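Local coordinates for alternansucrase (Leuconostoc mesenteroides, PDB 6HVG), which belongs to glycoside hydrolase family 70, large multidomain enzymes built on a TIM-barrel catalytic domain, here accompanied by repeats of the choline-binding type, at residues Asn584-His598 and Val626-Phe638. Sequence-based numbering, arbitrary orientation.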
ATOM      1  N   ASN A 584      21.129   5.885   0.791  1.00 52.43           N
ATOM      2  CA  ASN A 584      21.576   7.050   1.564  1.00 51.82           C
ATOM      3  C   ASN A 584      22.506   6.731   2.756  1.00 48.27           C
ATOM      4  O   ASN A 584      22.946   7.638   3.439  1.00 45.59           O
ATOM      5  CB  ASN A 584      20.370   7.867   2.031  1.00 50.94           C
ATOM      6  CG  ASN A 584      19.533   8.396   0.867  1.00 51.80           C
ATOM      7  OD1 ASN A 584      20.051   8.996  -0.070  1.00 49.40           O
ATOM      8  ND2 ASN A 584      18.233   8.164   0.922  1.00 53.35           N
ATOM      9  N   SER A 585      22.838   5.457   2.977  1.00 48.44           N
ATOM     10  CA  SER A 585      23.864   5.078   3.980  1.00 47.04           C
ATOM     11  C   SER A 585      25.290   5.139   3.444  1.00 47.92           C
ATOM     12  O   SER A 585      26.246   5.009   4.224  1.00 52.37           O
ATOM     13  CB  SER A 585      23.624   3.663   4.507  1.00 47.03           C
ATOM     14  OG  SER A 585      24.132   2.686   3.617  1.00 47.51           O
ATOM     15  N   ASN A 586      25.437   5.295   2.125  1.00 45.90           N
ATOM     16  CA  ASN A 586      26.739   5.402   1.473  1.00 45.72           C
ATOM     17  C   ASN A 586      27.276   6.830   1.491  1.00 43.65           C
ATOM     18  O   ASN A 586      26.680   7.711   0.896  1.00 44.05           O
ATOM     19  CB  ASN A 586      26.595   4.925   0.025  1.00 48.72           C
ATOM     20  CG  ASN A 586      27.905   4.930  -0.750  1.00 48.38           C
ATOM     21  OD1 ASN A 586      28.826   5.710  -0.481  1.00 48.83           O
ATOM     22  ND2 ASN A 586      27.980   4.062  -1.740  1.00 46.72           N
ATOM     23  N   PRO A 587      28.433   7.050   2.137  1.00 44.86           N
ATOM     24  CA  PRO A 587      29.030   8.386   2.181  1.00 45.06           C
ATOM     25  C   PRO A 587      29.075   9.139   0.851  1.00 44.37           C
ATOM     26  O   PRO A 587      28.845  10.346   0.821  1.00 45.68           O
ATOM     27  CB  PRO A 587      30.446   8.110   2.693  1.00 45.00           C
ATOM     28  CG  PRO A 587      30.316   6.895   3.552  1.00 43.28           C
ATOM     29  CD  PRO A 587      29.240   6.069   2.906  1.00 44.63           C
ATOM     30  N   ILE A 588      29.361   8.437  -0.234  1.00 43.10           N
ATOM     31  CA  ILE A 588      29.389   9.058  -1.560  1.00 43.32           C
ATOM     32  C   ILE A 588      28.013   9.587  -1.961  1.00 41.73           C
ATOM     33  O   ILE A 588      27.905  10.662  -2.527  1.00 40.47           O
ATOM     34  CB  ILE A 588      29.935   8.086  -2.635  1.00 43.59           C
ATOM     35  CG1 ILE A 588      31.431   7.801  -2.386  1.00 45.76           C
ATOM     36  CG2 ILE A 588      29.780   8.677  -4.032  1.00 44.06           C
ATOM     37  CD1 ILE A 588      31.951   6.538  -3.042  1.00 44.51           C
ATOM     38  N   VAL A 589      26.975   8.819  -1.674  1.00 43.27           N
ATOM     39  CA  VAL A 589      25.613   9.210  -2.009  1.00 46.15           C
ATOM     40  C   VAL A 589      25.167  10.337  -1.080  1.00 45.88           C
ATOM     41  O   VAL A 589      24.451  11.233  -1.508  1.00 47.77           O
ATOM     42  CB  VAL A 589      24.644   8.001  -1.926  1.00 47.89           C
ATOM     43  CG1 VAL A 589      23.181   8.427  -2.059  1.00 44.71           C
ATOM     44  CG2 VAL A 589      25.003   6.992  -3.002  1.00 50.48           C
ATOM     45  N   GLN A 590      25.616  10.302   0.172  1.00 43.33           N
ATOM     46  CA  GLN A 590      25.337  11.376   1.111  1.00 43.80           C
ATOM     47  C   GLN A 590      25.890  12.713   0.625  1.00 44.09           C
ATOM     48  O   GLN A 590      25.211  13.738   0.718  1.00 44.70           O
ATOM     49  CB  GLN A 590      25.890  11.045   2.496  1.00 42.83           C
ATOM     50  CG  GLN A 590      25.141   9.921   3.189  1.00 43.44           C
ATOM     51  CD  GLN A 590      25.674   9.614   4.578  1.00 45.92           C
ATOM     52  OE1 GLN A 590      26.709  10.139   4.985  1.00 45.39           O
ATOM     53  NE2 GLN A 590      24.968   8.739   5.312  1.00 45.31           N
ATOM     54  N   ALA A 591      27.106  12.699   0.097  1.00 45.20           N
ATOM     55  CA  ALA A 591      27.719  13.905  -0.484  1.00 47.55           C
ATOM     56  C   ALA A 591      26.880  14.417  -1.652  1.00 49.12           C
ATOM     57  O   ALA A 591      26.688  15.627  -1.797  1.00 52.60           O
ATOM     58  CB  ALA A 591      29.151  13.628  -0.963  1.00 49.22           C
ATOM     59  N   GLU A 592      26.396  13.500  -2.489  1.00 47.54           N
ATOM     60  CA  GLU A 592      25.599  13.881  -3.654  1.00 47.59           C
ATOM     61  C   GLU A 592      24.262  14.517  -3.227  1.00 48.59           C
ATOM     62  O   GLU A 592      23.781  15.449  -3.858  1.00 48.30           O
ATOM     63  CB  GLU A 592      25.375  12.670  -4.547  1.00 46.93           C
ATOM     64  CG  GLU A 592      24.408  12.904  -5.689  1.00 46.95           C
ATOM     65  CD  GLU A 592      24.686  14.179  -6.454  1.00 45.22           C
ATOM     66  OE1 GLU A 592      25.855  14.598  -6.531  1.00 47.57           O
ATOM     67  OE2 GLU A 592      23.720  14.718  -7.018  1.00 43.94           O
ATOM     68  N   GLN A 593      23.687  14.026  -2.136  1.00 49.26           N
ATOM     69  CA  GLN A 593      22.453  14.595  -1.617  1.00 50.52           C
ATOM     70  C   GLN A 593      22.699  16.032  -1.126  1.00 51.69           C
ATOM     71  O   GLN A 593      21.825  16.877  -1.229  1.00 50.35           O
ATOM     72  CB  GLN A 593      21.883  13.758  -0.480  1.00 53.00           C
ATOM     73  CG  GLN A 593      21.532  12.331  -0.799  1.00 50.70           C
ATOM     74  CD  GLN A 593      20.330  12.182  -1.677  1.00 48.41           C
ATOM     75  OE1 GLN A 593      19.778  13.131  -2.231  1.00 52.17           O
ATOM     76  NE2 GLN A 593      19.908  10.968  -1.792  1.00 46.36           N
ATOM     77  N   LEU A 594      23.879  16.285  -0.569  1.00 51.81           N
ATOM     78  CA  LEU A 594      24.253  17.639  -0.170  1.00 53.23           C
ATOM     79  C   LEU A 594      24.445  18.542  -1.381  1.00 50.25           C
ATOM     80  O   LEU A 594      24.092  19.714  -1.342  1.00 45.98           O
ATOM     81  CB  LEU A 594      25.547  17.607   0.659  1.00 56.13           C
ATOM     82  CG  LEU A 594      26.096  18.952   1.143  1.00 55.27           C
ATOM     83  CD1 LEU A 594      25.071  19.628   2.052  1.00 55.52           C
ATOM     84  CD2 LEU A 594      27.434  18.736   1.837  1.00 53.71           C
ATOM     85  N   ASN A 595      25.050  18.001  -2.443  1.00 50.78           N
ATOM     86  CA  ASN A 595      25.221  18.745  -3.699  1.00 50.16           C
ATOM     87  C   ASN A 595      23.865  19.188  -4.228  1.00 48.89           C
ATOM     88  O   ASN A 595      23.685  20.354  -4.581  1.00 47.59           O
ATOM     89  CB  ASN A 595      25.935  17.890  -4.753  1.00 50.51           C
ATOM     90  CG  ASN A 595      26.553  18.716  -5.881  1.00 51.24           C
ATOM     91  OD1 ASN A 595      27.564  19.396  -5.678  1.00 53.89           O
ATOM     92  ND2 ASN A 595      25.952  18.665  -7.068  1.00 48.40           N
ATOM     93  N   TRP A 596      22.912  18.252  -4.239  1.00 46.88           N
ATOM     94  CA  TRP A 596      21.549  18.528  -4.671  1.00 45.48           C
ATOM     95  C   TRP A 596      20.905  19.570  -3.796  1.00 45.21           C
ATOM     96  O   TRP A 596      20.226  20.472  -4.290  1.00 50.39           O
ATOM     97  CB  TRP A 596      20.731  17.251  -4.633  1.00 45.10           C
ATOM     98  CG  TRP A 596      19.377  17.323  -5.290  1.00 43.74           C
ATOM     99  CD1 TRP A 596      19.028  18.054  -6.373  1.00 43.05           C
ATOM    100  CD2 TRP A 596      18.228  16.564  -4.934  1.00 41.22           C
ATOM    101  NE1 TRP A 596      17.719  17.820  -6.700  1.00 40.96           N
ATOM    102  CE2 TRP A 596      17.210  16.904  -5.826  1.00 40.88           C
ATOM    103  CE3 TRP A 596      17.955  15.649  -3.925  1.00 43.16           C
ATOM    104  CZ2 TRP A 596      15.937  16.350  -5.755  1.00 42.51           C
ATOM    105  CZ3 TRP A 596      16.679  15.100  -3.848  1.00 43.05           C
ATOM    106  CH2 TRP A 596      15.699  15.441  -4.769  1.00 41.27           C
ATOM    107  N   LEU A 597      21.126  19.448  -2.494  1.00 45.31           N
ATOM    108  CA  LEU A 597      20.588  20.406  -1.522  1.00 42.63           C
ATOM    109  C   LEU A 597      21.141  21.790  -1.745  1.00 42.21           C
ATOM    110  O   LEU A 597      20.411  22.760  -1.665  1.00 46.56           O
ATOM    111  CB  LEU A 597      20.905  19.968  -0.105  1.00 41.45           C
ATOM    112  CG  LEU A 597      20.455  20.894   1.012  1.00 41.84           C
ATOM    113  CD1 LEU A 597      18.942  21.085   1.003  1.00 40.99           C
ATOM    114  CD2 LEU A 597      20.937  20.332   2.337  1.00 43.21           C
ATOM    115  N   HIS A 598      22.429  21.891  -2.017  1.00 44.75           N
ATOM    116  CA  HIS A 598      23.035  23.181  -2.329  1.00 46.95           C
ATOM    117  C   HIS A 598      22.395  23.727  -3.578  1.00 48.10           C
ATOM    118  O   HIS A 598      22.027  24.901  -3.626  1.00 56.09           O
ATOM    119  CB  HIS A 598      24.529  23.028  -2.538  1.00 48.41           C
ATOM    120  CG  HIS A 598      25.230  24.303  -2.879  1.00 48.58           C
ATOM    121  ND1 HIS A 598      25.711  25.169  -1.919  1.00 49.05           N
ATOM    122  CD2 HIS A 598      25.584  24.826  -4.075  1.00 48.98           C
ATOM    123  CE1 HIS A 598      26.312  26.183  -2.510  1.00 49.67           C
ATOM    124  NE2 HIS A 598      26.252  25.998  -3.818  1.00 50.93           N
ATOM    125  N   VAL A 626      14.514   6.562   4.905  1.00 40.91           N
ATOM    126  CA  VAL A 626      15.883   6.844   4.503  1.00 41.52           C
ATOM    127  C   VAL A 626      16.826   6.855   5.715  1.00 40.71           C
ATOM    128  O   VAL A 626      16.393   6.693   6.854  1.00 40.79           O
ATOM    129  CB  VAL A 626      15.997   8.204   3.787  1.00 45.00           C
ATOM    130  CG1 VAL A 626      15.070   8.254   2.580  1.00 45.42           C
ATOM    131  CG2 VAL A 626      15.739   9.372   4.737  1.00 43.72           C
ATOM    132  N   ASP A 627      18.122   6.998   5.450  1.00 41.92           N
ATOM    133  CA  ASP A 627      19.153   7.050   6.502  1.00 45.52           C
ATOM    134  C   ASP A 627      19.118   8.410   7.194  1.00 45.09           C
ATOM    135  O   ASP A 627      19.277   9.461   6.562  1.00 48.59           O
ATOM    136  CB  ASP A 627      20.550   6.780   5.916  1.00 45.94           C
ATOM    137  CG  ASP A 627      21.607   6.514   6.985  1.00 47.12           C
ATOM    138  OD1 ASP A 627      21.718   7.275   7.968  1.00 49.19           O
ATOM    139  OD2 ASP A 627      22.359   5.549   6.826  1.00 49.67           O
ATOM    140  N   ALA A 628      18.903   8.386   8.499  1.00 43.73           N
ATOM    141  CA  ALA A 628      18.677   9.610   9.260  1.00 47.54           C
ATOM    142  C   ALA A 628      19.883  10.576   9.299  1.00 50.02           C
ATOM    143  O   ALA A 628      19.750  11.715   9.741  1.00 51.22           O
ATOM    144  CB  ALA A 628      18.235   9.248  10.662  1.00 47.92           C
ATOM    145  N   ASP A 629      21.050  10.125   8.854  1.00 50.12           N
ATOM    146  CA  ASP A 629      22.192  11.022   8.660  1.00 50.01           C
ATOM    147  C   ASP A 629      21.853  12.233   7.808  1.00 45.93           C
ATOM    148  O   ASP A 629      22.422  13.300   7.999  1.00 48.09           O
ATOM    149  CB  ASP A 629      23.345  10.287   7.979  1.00 54.63           C
ATOM    150  CG  ASP A 629      24.087   9.328   8.907  1.00 58.70           C
ATOM    151  OD1 ASP A 629      23.996   9.469  10.154  1.00 60.07           O
ATOM    152  OD2 ASP A 629      24.792   8.446   8.356  1.00 58.75           O
ATOM    153  N   LEU A 630      20.929  12.071   6.871  1.00 42.37           N
ATOM    154  CA  LEU A 630      20.555  13.160   5.995  1.00 40.25           C
ATOM    155  C   LEU A 630      20.027  14.365   6.749  1.00 41.62           C
ATOM    156  O   LEU A 630      20.142  15.493   6.267  1.00 43.35           O
ATOM    157  CB  LEU A 630      19.527  12.706   4.948  1.00 39.78           C
ATOM    158  CG  LEU A 630      19.993  11.703   3.895  1.00 40.18           C
ATOM    159  CD1 LEU A 630      18.896  11.485   2.863  1.00 39.13           C
ATOM    160  CD2 LEU A 630      21.278  12.156   3.219  1.00 42.51           C
ATOM    161  N   LEU A 631      19.423  14.143   7.910  1.00 43.00           N
ATOM    162  CA  LEU A 631      18.906  15.249   8.694  1.00 44.71           C
ATOM    163  C   LEU A 631      20.055  16.092   9.233  1.00 46.55           C
ATOM    164  O   LEU A 631      19.987  17.337   9.210  1.00 49.82           O
ATOM    165  CB  LEU A 631      18.028  14.750   9.847  1.00 46.42           C
ATOM    166  CG  LEU A 631      16.834  13.862   9.509  1.00 46.29           C
ATOM    167  CD1 LEU A 631      15.976  13.633  10.731  1.00 47.85           C
ATOM    168  CD2 LEU A 631      15.987  14.455   8.409  1.00 48.18           C
ATOM    169  N   LYS A 632      21.095  15.410   9.714  1.00 45.92           N
ATOM    170  CA  LYS A 632      22.302  16.061  10.236  1.00 46.53           C
ATOM    171  C   LYS A 632      23.058  16.786   9.133  1.00 47.28           C
ATOM    172  O   LYS A 632      23.508  17.918   9.332  1.00 49.77           O
ATOM    173  CB  LYS A 632      23.222  15.028  10.868  1.00 47.91           C
ATOM    174  CG  LYS A 632      24.268  15.614  11.780  1.00 51.19           C
ATOM    175  CD  LYS A 632      25.490  14.726  11.878  1.00 55.87           C
ATOM    176  CE  LYS A 632      26.392  15.140  13.040  1.00 63.00           C
ATOM    177  NZ  LYS A 632      26.863  16.557  12.963  1.00 64.06           N
ATOM    178  N   ILE A 633      23.169  16.149   7.969  1.00 45.88           N
ATOM    179  CA  ILE A 633      23.833  16.758   6.820  1.00 47.39           C
ATOM    180  C   ILE A 633      23.138  18.046   6.417  1.00 46.81           C
ATOM    181  O   ILE A 633      23.781  19.072   6.200  1.00 46.78           O
ATOM    182  CB  ILE A 633      23.892  15.793   5.619  1.00 48.45           C
ATOM    183  CG1 ILE A 633      24.820  14.615   5.938  1.00 49.33           C
ATOM    184  CG2 ILE A 633      24.372  16.503   4.354  1.00 50.17           C
ATOM    185  CD1 ILE A 633      24.515  13.374   5.122  1.00 50.58           C
ATOM    186  N   ALA A 634      21.823  17.982   6.313  1.00 47.18           N
ATOM    187  CA  ALA A 634      21.012  19.154   6.002  1.00 47.89           C
ATOM    188  C   ALA A 634      21.123  20.226   7.097  1.00 49.56           C
ATOM    189  O   ALA A 634      21.312  21.404   6.803  1.00 51.61           O
ATOM    190  CB  ALA A 634      19.562  18.738   5.841  1.00 48.38           C
ATOM    191  N   GLY A 635      20.970  19.827   8.355  1.00 48.61           N
ATOM    192  CA  GLY A 635      21.028  20.774   9.454  1.00 50.18           C
ATOM    193  C   GLY A 635      22.340  21.533   9.498  1.00 54.20           C
ATOM    194  O   GLY A 635      22.364  22.781   9.597  1.00 56.21           O
ATOM    195  N   ASP A 636      23.435  20.777   9.435  1.00 53.38           N
ATOM    196  CA  ASP A 636      24.781  21.343   9.508  1.00 52.52           C
ATOM    197  C   ASP A 636      25.113  22.266   8.337  1.00 49.25           C
ATOM    198  O   ASP A 636      25.850  23.232   8.510  1.00 51.01           O
ATOM    199  CB  ASP A 636      25.810  20.210   9.630  1.00 51.41           C
ATOM    200  CG  ASP A 636      25.693  19.465  10.953  1.00 50.25           C
ATOM    201  OD1 ASP A 636      24.813  19.830  11.764  1.00 49.56           O
ATOM    202  OD2 ASP A 636      26.478  18.517  11.185  1.00 48.93           O
ATOM    203  N   TYR A 637      24.574  21.953   7.163  1.00 47.26           N
ATOM    204  CA  TYR A 637      24.717  22.784   5.967  1.00 47.02           C
ATOM    205  C   TYR A 637      24.087  24.149   6.199  1.00 48.66           C
ATOM    206  O   TYR A 637      24.713  25.177   5.988  1.00 49.62           O
ATOM    207  CB  TYR A 637      24.066  22.094   4.754  1.00 47.62           C
ATOM    208  CG  TYR A 637      24.031  22.949   3.515  1.00 49.46           C
ATOM    209  CD1 TYR A 637      25.161  23.085   2.696  1.00 50.74           C
ATOM    210  CD2 TYR A 637      22.890  23.657   3.173  1.00 49.17           C
ATOM    211  CE1 TYR A 637      25.133  23.895   1.574  1.00 49.07           C
ATOM    212  CE2 TYR A 637      22.860  24.463   2.047  1.00 48.10           C
ATOM    213  CZ  TYR A 637      23.987  24.575   1.265  1.00 47.81           C
ATOM    214  OH  TYR A 637      23.962  25.366   0.162  1.00 52.75           O
ATOM    215  N   PHE A 638      22.851  24.148   6.677  1.00 50.76           N
ATOM    216  CA  PHE A 638      22.163  25.388   7.023  1.00 52.21           C
ATOM    217  C   PHE A 638      22.875  26.185   8.130  1.00 51.74           C
ATOM    218  O   PHE A 638      22.873  27.420   8.104  1.00 50.29           O
ATOM    219  CB  PHE A 638      20.723  25.109   7.443  1.00 52.08           C
ATOM    220  CG  PHE A 638      19.771  24.946   6.288  1.00 50.95           C
ATOM    221  CD1 PHE A 638      19.869  23.865   5.437  1.00 47.76           C
ATOM    222  CD2 PHE A 638      18.741  25.841   6.097  1.00 53.38           C
ATOM    223  CE1 PHE A 638      18.985  23.692   4.399  1.00 47.68           C
ATOM    224  CE2 PHE A 638      17.863  25.687   5.036  1.00 54.09           C
ATOM    225  CZ  PHE A 638      17.996  24.615   4.183  1.00 51.58           C
TER
HETATM  226  O   HOH W   1      18.582   5.023   2.970  1.00 40.50           O
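L594 and L597 pack against I633, A634 and Y637 in a buried helix-helix contact on the outside of the catalytic barrel, where helices 587-598 and 629-638 run in roughly the same direction, their axes 10.3 Å apart at closest and inclined by 43°. Y637 is held near the C-terminal ends of the two segments: L594 CD1 touches Y637 CD1 at 3.5 Å and L597 CD2 lies 3.9 Å from Y637 CD2, both obliquely and from the same side of the ring. With Y637 CG anti to the backbone N (chi1 174°), the phenol is carried toward H598, whose ND1 meets Y637 OH at 2.7 Å in a hydrogen bond; the two rings approach rim to rim without stacking. One turn before Y637 and L594, I633 CD1 lies against Q590, reaching CB at 3.8 Å. Helix 629-638 follows strand 617-620 of the parallel barrel sheet, as in a beta/alpha unit of a TIM barrel, and W1156 of the adjacent strand 1151-1156 packs against L597, L630 and A634 from the barrel side. Toward the N-terminal ends the contact turns polar. Q590 NE2 donates both to N584 O (3.0 Å), nearly in its amide plane, and to the anti lone pair of D629 OD2 (3.1 Å), so two bonds fix the amide, which stands 88° to the carboxylate. S1229 OG also binds D629 OD2 and D627 OD2, while D627 OD1 caps the following helix through D629 N. L630 CD1 sits 3.7 Å from N584 CG, and V626, beside the calcium ligand N625, touches N584 ND2 with CG1.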